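Local coordinates for Alr1010 protein (Nostoc, PDB 3URG) that probably binds calcium ions and here holds a sodium ion at the end of a helix, at residues Y54-D57 with D58-F62; Y113-L117 with S118-A122. One frame throughout, in Å; residues are numbered along the deposited sequence.

Contact 1 of 2, residues Y54-D57 with D58-F62. With NA (sodium ion), chain C.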
ATOM      1  N   TYR A  54      -8.391   5.720  -2.948  1.00 31.86           N
ATOM      2  CA  TYR A  54      -8.292   6.760  -3.976  1.00 36.58           C
ATOM      3  C   TYR A  54      -6.973   7.518  -3.919  1.00 37.80           C
ATOM      4  O   TYR A  54      -6.405   7.868  -4.955  1.00 37.12           O
ATOM      5  CB  TYR A  54      -9.459   7.758  -3.875  1.00 40.43           C
ATOM      6  CG  TYR A  54     -10.799   7.177  -4.319  1.00 50.81           C
ATOM      7  CD1 TYR A  54     -10.859   6.212  -5.313  1.00 49.91           C
ATOM      8  CD2 TYR A  54     -12.000   7.613  -3.753  1.00 53.34           C
ATOM      9  CE1 TYR A  54     -12.071   5.678  -5.728  1.00 61.28           C
ATOM     10  CE2 TYR A  54     -13.223   7.087  -4.167  1.00 55.69           C
ATOM     11  CZ  TYR A  54     -13.250   6.123  -5.155  1.00 68.10           C
ATOM     12  OH  TYR A  54     -14.453   5.593  -5.576  1.00 81.63           O
ATOM     13  N   TYR A  55      -6.484   7.798  -2.719  1.00 33.68           N
ATOM     14  CA  TYR A  55      -5.212   8.506  -2.629  1.00 29.98           C
ATOM     15  C   TYR A  55      -4.095   7.682  -3.289  1.00 35.51           C
ATOM     16  O   TYR A  55      -3.356   8.184  -4.133  1.00 33.43           O
ATOM     17  CB  TYR A  55      -4.861   8.877  -1.182  1.00 29.78           C
ATOM     18  CG  TYR A  55      -3.436   9.387  -1.002  1.00 34.19           C
ATOM     19  CD1 TYR A  55      -3.083  10.698  -1.331  1.00 43.83           C
ATOM     20  CD2 TYR A  55      -2.450   8.555  -0.490  1.00 42.97           C
ATOM     21  CE1 TYR A  55      -1.776  11.161  -1.151  1.00 45.71           C
ATOM     22  CE2 TYR A  55      -1.149   9.008  -0.308  1.00 47.05           C
ATOM     23  CZ  TYR A  55      -0.818  10.300  -0.637  1.00 47.31           C
ATOM     24  OH  TYR A  55       0.488  10.710  -0.442  1.00 56.70           O
ATOM     25  N   LEU A  56      -3.993   6.424  -2.928  1.00 29.64           N
ATOM     26  CA  LEU A  56      -2.962   5.567  -3.444  1.00 28.73           C
ATOM     27  C   LEU A  56      -3.093   5.356  -4.943  1.00 34.32           C
ATOM     28  O   LEU A  56      -2.140   5.434  -5.674  1.00 33.25           O
ATOM     29  CB  LEU A  56      -2.971   4.248  -2.706  1.00 28.16           C
ATOM     30  CG  LEU A  56      -2.469   4.252  -1.279  1.00 28.54           C
ATOM     31  CD1 LEU A  56      -2.697   2.989  -0.615  1.00 29.98           C
ATOM     32  CD2 LEU A  56      -1.069   4.636  -1.177  1.00 26.98           C
ATOM     33  N   ASP A  57      -4.311   5.158  -5.381  1.00 30.38           N
ATOM     34  CA  ASP A  57      -4.596   5.014  -6.797  1.00 31.98           C
ATOM     35  C   ASP A  57      -4.199   6.262  -7.553  1.00 40.21           C
ATOM     36  O   ASP A  57      -3.771   6.179  -8.687  1.00 41.75           O
ATOM     37  CB  ASP A  57      -6.072   4.748  -7.053  1.00 34.59           C
ATOM     38  CG  ASP A  57      -6.323   4.167  -8.439  1.00 48.80           C
ATOM     39  OD1 ASP A  57      -7.461   4.288  -8.942  1.00 55.66           O
ATOM     40  OD2 ASP A  57      -5.383   3.584  -9.023  1.00 48.48           O
ATOM     41  N   ASP A  58      -4.376   7.421  -6.935  1.00 37.07           N
ATOM     42  CA  ASP A  58      -4.031   8.682  -7.575  1.00 40.88           C
ATOM     43  C   ASP A  58      -2.540   9.000  -7.554  1.00 44.80           C
ATOM     44  O   ASP A  58      -2.029   9.625  -8.476  1.00 45.48           O
ATOM     45  CB  ASP A  58      -4.770   9.819  -6.887  1.00 45.53           C
ATOM     46  CG  ASP A  58      -5.761  10.486  -7.796  1.00 71.88           C
ATOM     47  OD1 ASP A  58      -5.324  11.299  -8.644  1.00 77.86           O
ATOM     48  OD2 ASP A  58      -6.969  10.185  -7.670  1.00 77.93           O
ATOM     49  N   THR A  59      -1.857   8.578  -6.496  1.00 34.55           N
ATOM     50  CA  THR A  59      -0.509   9.056  -6.210  1.00 32.81           C
ATOM     51  C   THR A  59       0.602   8.083  -6.643  1.00 37.56           C
ATOM     52  O   THR A  59       1.678   8.509  -7.048  1.00 36.35           O
ATOM     53  CB  THR A  59      -0.375   9.380  -4.719  1.00 36.49           C
ATOM     54  OG1 THR A  59      -1.514  10.158  -4.306  1.00 35.30           O
ATOM     55  CG2 THR A  59       0.923  10.159  -4.424  1.00 35.61           C
ATOM     56  N   LEU A  60       0.346   6.782  -6.547  1.00 35.41           N
ATOM     57  CA  LEU A  60       1.308   5.789  -7.025  1.00 33.17           C
ATOM     58  C   LEU A  60       1.369   5.896  -8.543  1.00 38.69           C
ATOM     59  O   LEU A  60       0.350   5.981  -9.180  1.00 39.47           O
ATOM     60  CB  LEU A  60       0.866   4.383  -6.620  1.00 34.39           C
ATOM     61  CG  LEU A  60       0.746   4.111  -5.121  1.00 34.25           C
ATOM     62  CD1 LEU A  60       0.186   2.703  -4.856  1.00 33.91           C
ATOM     63  CD2 LEU A  60       2.099   4.300  -4.435  1.00 36.39           C
ATOM     64  N   GLU A  61       2.554   5.904  -9.136  1.00 36.43           N
ATOM     65  CA  GLU A  61       2.626   5.964 -10.597  1.00 42.47           C
ATOM     66  C   GLU A  61       2.775   4.583 -11.231  1.00 38.24           C
ATOM     67  O   GLU A  61       3.871   4.054 -11.294  1.00 39.41           O
ATOM     68  CB  GLU A  61       3.767   6.881 -11.041  1.00 43.58           C
ATOM     69  CG  GLU A  61       3.440   8.361 -10.878  1.00 69.11           C
ATOM     70  CD  GLU A  61       2.230   8.784 -11.706  1.00 83.78           C
ATOM     71  OE1 GLU A  61       2.100   8.319 -12.864  1.00 82.56           O
ATOM     72  OE2 GLU A  61       1.409   9.579 -11.197  1.00 91.31           O
ATOM     73  N   PHE A  62       1.671   4.004 -11.696  1.00 37.10           N
ATOM     74  CA  PHE A  62       1.703   2.664 -12.288  1.00 35.63           C
ATOM     75  C   PHE A  62       2.086   2.702 -13.778  1.00 43.73           C
ATOM     76  O   PHE A  62       1.726   3.637 -14.485  1.00 48.18           O
ATOM     77  CB  PHE A  62       0.343   1.980 -12.155  1.00 36.59           C
ATOM     78  CG  PHE A  62      -0.176   1.910 -10.750  1.00 36.26           C
ATOM     79  CD1 PHE A  62       0.424   1.085  -9.814  1.00 38.31           C
ATOM     80  CD2 PHE A  62      -1.294   2.635 -10.379  1.00 36.15           C
ATOM     81  CE1 PHE A  62      -0.071   1.004  -8.519  1.00 37.27           C
ATOM     82  CE2 PHE A  62      -1.793   2.561  -9.084  1.00 31.87           C
ATOM     83  CZ  PHE A  62      -1.177   1.748  -8.158  1.00 41.04           C
TER
HETATM   84 NA    NA C 127      -1.914   6.060 -10.404  1.00 47.87          NA
HETATM   85  O   HOH W   1      -4.256   4.856 -11.499  1.00 45.62           O
HETATM   86  O   HOH W   2      -2.091   8.698 -11.163  1.00 53.85           O
HETATM   87  O   HOH W   3      -0.722   5.508 -12.824  1.00 54.27           O
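Over one face of the Y55 ring sits the hydroxyl of T59, with T59 OG1 3.3 Å from Y55 CE1 and offset toward the rim, while T59 CB makes a CH-pi contact 4.3 Å from the ring centroid. The ring of F62 is met at its edge instead: D57 OD2 lies near its plane, 3.7 Å from F62 CE2, with carboxylate and ring planes 45° apart, and water 1 is in plane at the rim. T59 also grips the backbone. With OG1 beside its own backbone N (chi1 -47°), the hydroxyl donates to Y55 O at 2.7 Å from above the carbonyl plane, and T59 N donates to the same oxygen, so one carbonyl takes two bonds. One residue on, L60 N reaches L56 O at 3.0 Å in a fairly straight bond, and L60 then leaves helical geometry. That turn aims two carbonyls at the sodium ion, which is coordinated by D57 O at 2.5 Å and L60 O at 2.6 Å. Three waters bind it as well, and water 1 also donates to D57 OD2. Two neutral carbonyls thus bind the ion directly, while the D57 carboxylate acts through water, probably adding its negative charge from the second shell.

Contact 2 of 2, residues Y113-L117 with S118-A122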
ATOM      1  N   TYR A 113      -1.320 -11.487  -9.701  1.00 37.40           N
ATOM      2  CA  TYR A 113      -1.590 -11.811  -8.303  1.00 37.53           C
ATOM      3  C   TYR A 113      -2.124 -10.590  -7.574  1.00 37.05           C
ATOM      4  O   TYR A 113      -1.967  -9.460  -8.030  1.00 37.55           O
ATOM      5  CB  TYR A 113      -0.315 -12.262  -7.587  1.00 36.72           C
ATOM      6  CG  TYR A 113       0.390 -13.460  -8.183  1.00 38.03           C
ATOM      7  CD1 TYR A 113       0.233 -14.732  -7.633  1.00 37.86           C
ATOM      8  CD2 TYR A 113       1.248 -13.314  -9.271  1.00 40.76           C
ATOM      9  CE1 TYR A 113       0.898 -15.841  -8.176  1.00 51.25           C
ATOM     10  CE2 TYR A 113       1.918 -14.414  -9.819  1.00 44.34           C
ATOM     11  CZ  TYR A 113       1.739 -15.670  -9.268  1.00 53.74           C
ATOM     12  OH  TYR A 113       2.401 -16.754  -9.811  1.00 60.21           O
ATOM     13  N   THR A 114      -2.740 -10.822  -6.423  1.00 35.21           N
ATOM     14  CA  THR A 114      -3.103  -9.731  -5.530  1.00 40.49           C
ATOM     15  C   THR A 114      -2.121  -9.742  -4.371  1.00 40.02           C
ATOM     16  O   THR A 114      -1.900 -10.780  -3.754  1.00 37.74           O
ATOM     17  CB  THR A 114      -4.530  -9.908  -5.009  1.00 44.40           C
ATOM     18  OG1 THR A 114      -5.433  -9.938  -6.122  1.00 49.87           O
ATOM     19  CG2 THR A 114      -4.910  -8.756  -4.104  1.00 43.69           C
ATOM     20  N   ALA A 115      -1.500  -8.596  -4.109  1.00 33.72           N
ATOM     21  CA  ALA A 115      -0.512  -8.479  -3.051  1.00 35.10           C
ATOM     22  C   ALA A 115      -0.852  -7.295  -2.148  1.00 34.91           C
ATOM     23  O   ALA A 115      -1.322  -6.246  -2.629  1.00 29.79           O
ATOM     24  CB  ALA A 115       0.879  -8.270  -3.657  1.00 31.61           C
ATOM     25  N   LYS A 116      -0.593  -7.463  -0.852  1.00 29.36           N
ATOM     26  CA  LYS A 116      -0.630  -6.350   0.091  1.00 32.96           C
ATOM     27  C   LYS A 116       0.472  -5.334  -0.242  1.00 34.81           C
ATOM     28  O   LYS A 116       1.641  -5.699  -0.373  1.00 30.51           O
ATOM     29  CB  LYS A 116      -0.438  -6.861   1.525  1.00 36.72           C
ATOM     30  CG  LYS A 116      -1.477  -7.882   1.947  1.00 44.46           C
ATOM     31  CD  LYS A 116      -1.612  -8.011   3.445  1.00 56.97           C
ATOM     32  CE  LYS A 116      -0.572  -8.926   4.038  1.00 62.81           C
ATOM     33  NZ  LYS A 116      -1.049  -9.466   5.343  1.00 65.22           N
ATOM     34  N   LEU A 117       0.108  -4.059  -0.368  1.00 27.57           N
ATOM     35  CA  LEU A 117       1.107  -3.020  -0.612  1.00 26.76           C
ATOM     36  C   LEU A 117       2.209  -3.075   0.452  1.00 26.20           C
ATOM     37  O   LEU A 117       3.371  -2.799   0.168  1.00 30.36           O
ATOM     38  CB  LEU A 117       0.446  -1.633  -0.627  1.00 26.68           C
ATOM     39  CG  LEU A 117       1.332  -0.459  -1.051  1.00 31.15           C
ATOM     40  CD1 LEU A 117       1.955  -0.712  -2.426  1.00 31.18           C
ATOM     41  CD2 LEU A 117       0.535   0.838  -1.067  1.00 29.67           C
ATOM     42  N   SER A 118       1.844  -3.438   1.677  1.00 25.47           N
ATOM     43  CA  SER A 118       2.800  -3.466   2.782  1.00 32.77           C
ATOM     44  C   SER A 118       3.872  -4.543   2.604  1.00 39.53           C
ATOM     45  O   SER A 118       4.857  -4.571   3.349  1.00 36.64           O
ATOM     46  CB  SER A 118       2.068  -3.686   4.115  1.00 28.98           C
ATOM     47  OG  SER A 118       1.452  -4.963   4.140  1.00 34.56           O
ATOM     48  N   ASP A 119       3.667  -5.430   1.631  1.00 34.66           N
ATOM     49  CA  ASP A 119       4.646  -6.481   1.301  1.00 27.93           C
ATOM     50  C   ASP A 119       5.480  -6.176   0.054  1.00 30.76           C
ATOM     51  O   ASP A 119       6.227  -7.038  -0.441  1.00 32.39           O
ATOM     52  CB  ASP A 119       3.945  -7.824   1.107  1.00 27.51           C
ATOM     53  CG  ASP A 119       3.486  -8.445   2.417  1.00 35.13           C
ATOM     54  OD1 ASP A 119       4.130  -8.184   3.450  1.00 36.03           O
ATOM     55  OD2 ASP A 119       2.499  -9.219   2.398  1.00 35.73           O
ATOM     56  N   ILE A 120       5.368  -4.947  -0.437  1.00 35.13           N
ATOM     57  CA  ILE A 120       6.058  -4.532  -1.651  1.00 30.73           C
ATOM     58  C   ILE A 120       7.189  -3.552  -1.343  1.00 33.53           C
ATOM     59  O   ILE A 120       6.984  -2.532  -0.685  1.00 34.65           O
ATOM     60  CB  ILE A 120       5.107  -3.828  -2.635  1.00 33.47           C
ATOM     61  CG1 ILE A 120       4.005  -4.767  -3.110  1.00 35.00           C
ATOM     62  CG2 ILE A 120       5.904  -3.238  -3.825  1.00 36.29           C
ATOM     63  CD1 ILE A 120       4.511  -5.953  -3.885  1.00 43.84           C
ATOM     64  N   GLU A 121       8.376  -3.852  -1.849  1.00 29.93           N
ATOM     65  CA  GLU A 121       9.493  -2.928  -1.750  1.00 36.85           C
ATOM     66  C   GLU A 121       9.732  -2.390  -3.161  1.00 37.76           C
ATOM     67  O   GLU A 121      10.199  -3.118  -4.030  1.00 33.59           O
ATOM     68  CB  GLU A 121      10.728  -3.665  -1.226  1.00 45.91           C
ATOM     69  CG  GLU A 121      11.863  -2.761  -0.778  1.00 68.79           C
ATOM     70  CD  GLU A 121      13.110  -3.539  -0.363  1.00 85.93           C
ATOM     71  OE1 GLU A 121      13.616  -4.352  -1.174  1.00 87.77           O
ATOM     72  OE2 GLU A 121      13.586  -3.330   0.773  1.00 91.03           O
ATOM     73  N   ALA A 122       9.382  -1.129  -3.391  1.00 31.78           N
ATOM     74  CA  ALA A 122       9.478  -0.522  -4.715  1.00 36.80           C
ATOM     75  C   ALA A 122      10.926  -0.354  -5.168  1.00 41.28           C
ATOM     76  O   ALA A 122      11.812  -0.082  -4.361  1.00 43.58           O
ATOM     77  CB  ALA A 122       8.768   0.807  -4.731  1.00 35.32           C
TER
HETATM   78  O   HOH W   4       1.110  -9.821  -0.012  1.00 31.80           O
HETATM   79  O   HOH W   5       5.906  -1.483   1.375  1.00 47.77           O
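A single 3-10 turn joins strand 111-116 to strand 120-122, and its two backbone bonds bring K116 and L117 against D119 and I120. D119 N donates to K116 O at 2.9 Å, and I120 N to L117 O at 3.0 Å; these are the i to i+3 bonds of the 3-10 turn. On one flank the side chains of K116 and D119 extend alongside each other in one direction. It is the methylene K116 CE that meets D119 OD2, at 3.5 Å, whereas K116 NZ stays 4.6 Å from that oxygen, so their opposite charges are near without touching. Water 4 bridges the backbone and the carboxylate, accepting from K116 N and donating to D119 OD2. In the fold, this turn links the two outermost strands of the antiparallel sheet, with D119 and E121 backbone-bonded to strand 64-72 and A115 to strand 99-104. I120, with CG1 beside the backbone N (chi1 -63°) and a second bend at chi2 (-63°), extends CD1 to A115 CB at 4.3 Å, and W68 touches both residues. L117 CD1 packs 4.4 Å from I120 CB, and L117 also meets W136 of helix 127-141.

In the fold
Both contacts show how a secondary-structure element is brought to an end, and both are only partly buried, contact 2 being the more interior and contact 1 nearer the surface. Contact 1 finishes helix 45-59 and directs two carbonyls to a metal; contact 2 finishes a strand and leads straight into the other edge strand of the sheet, where the bonding is backbone and water with no ion. Their centres lie about 14 Å apart, yet their buried leucines meet: L117 CD2 is 3.9 Å from L56 CD1, joining helix end to sheet turn, and it also packs on L60. Helix 127-141 lies against both, touching Y55, T59 and L60 of contact 1 and L117 and S118 of contact 2.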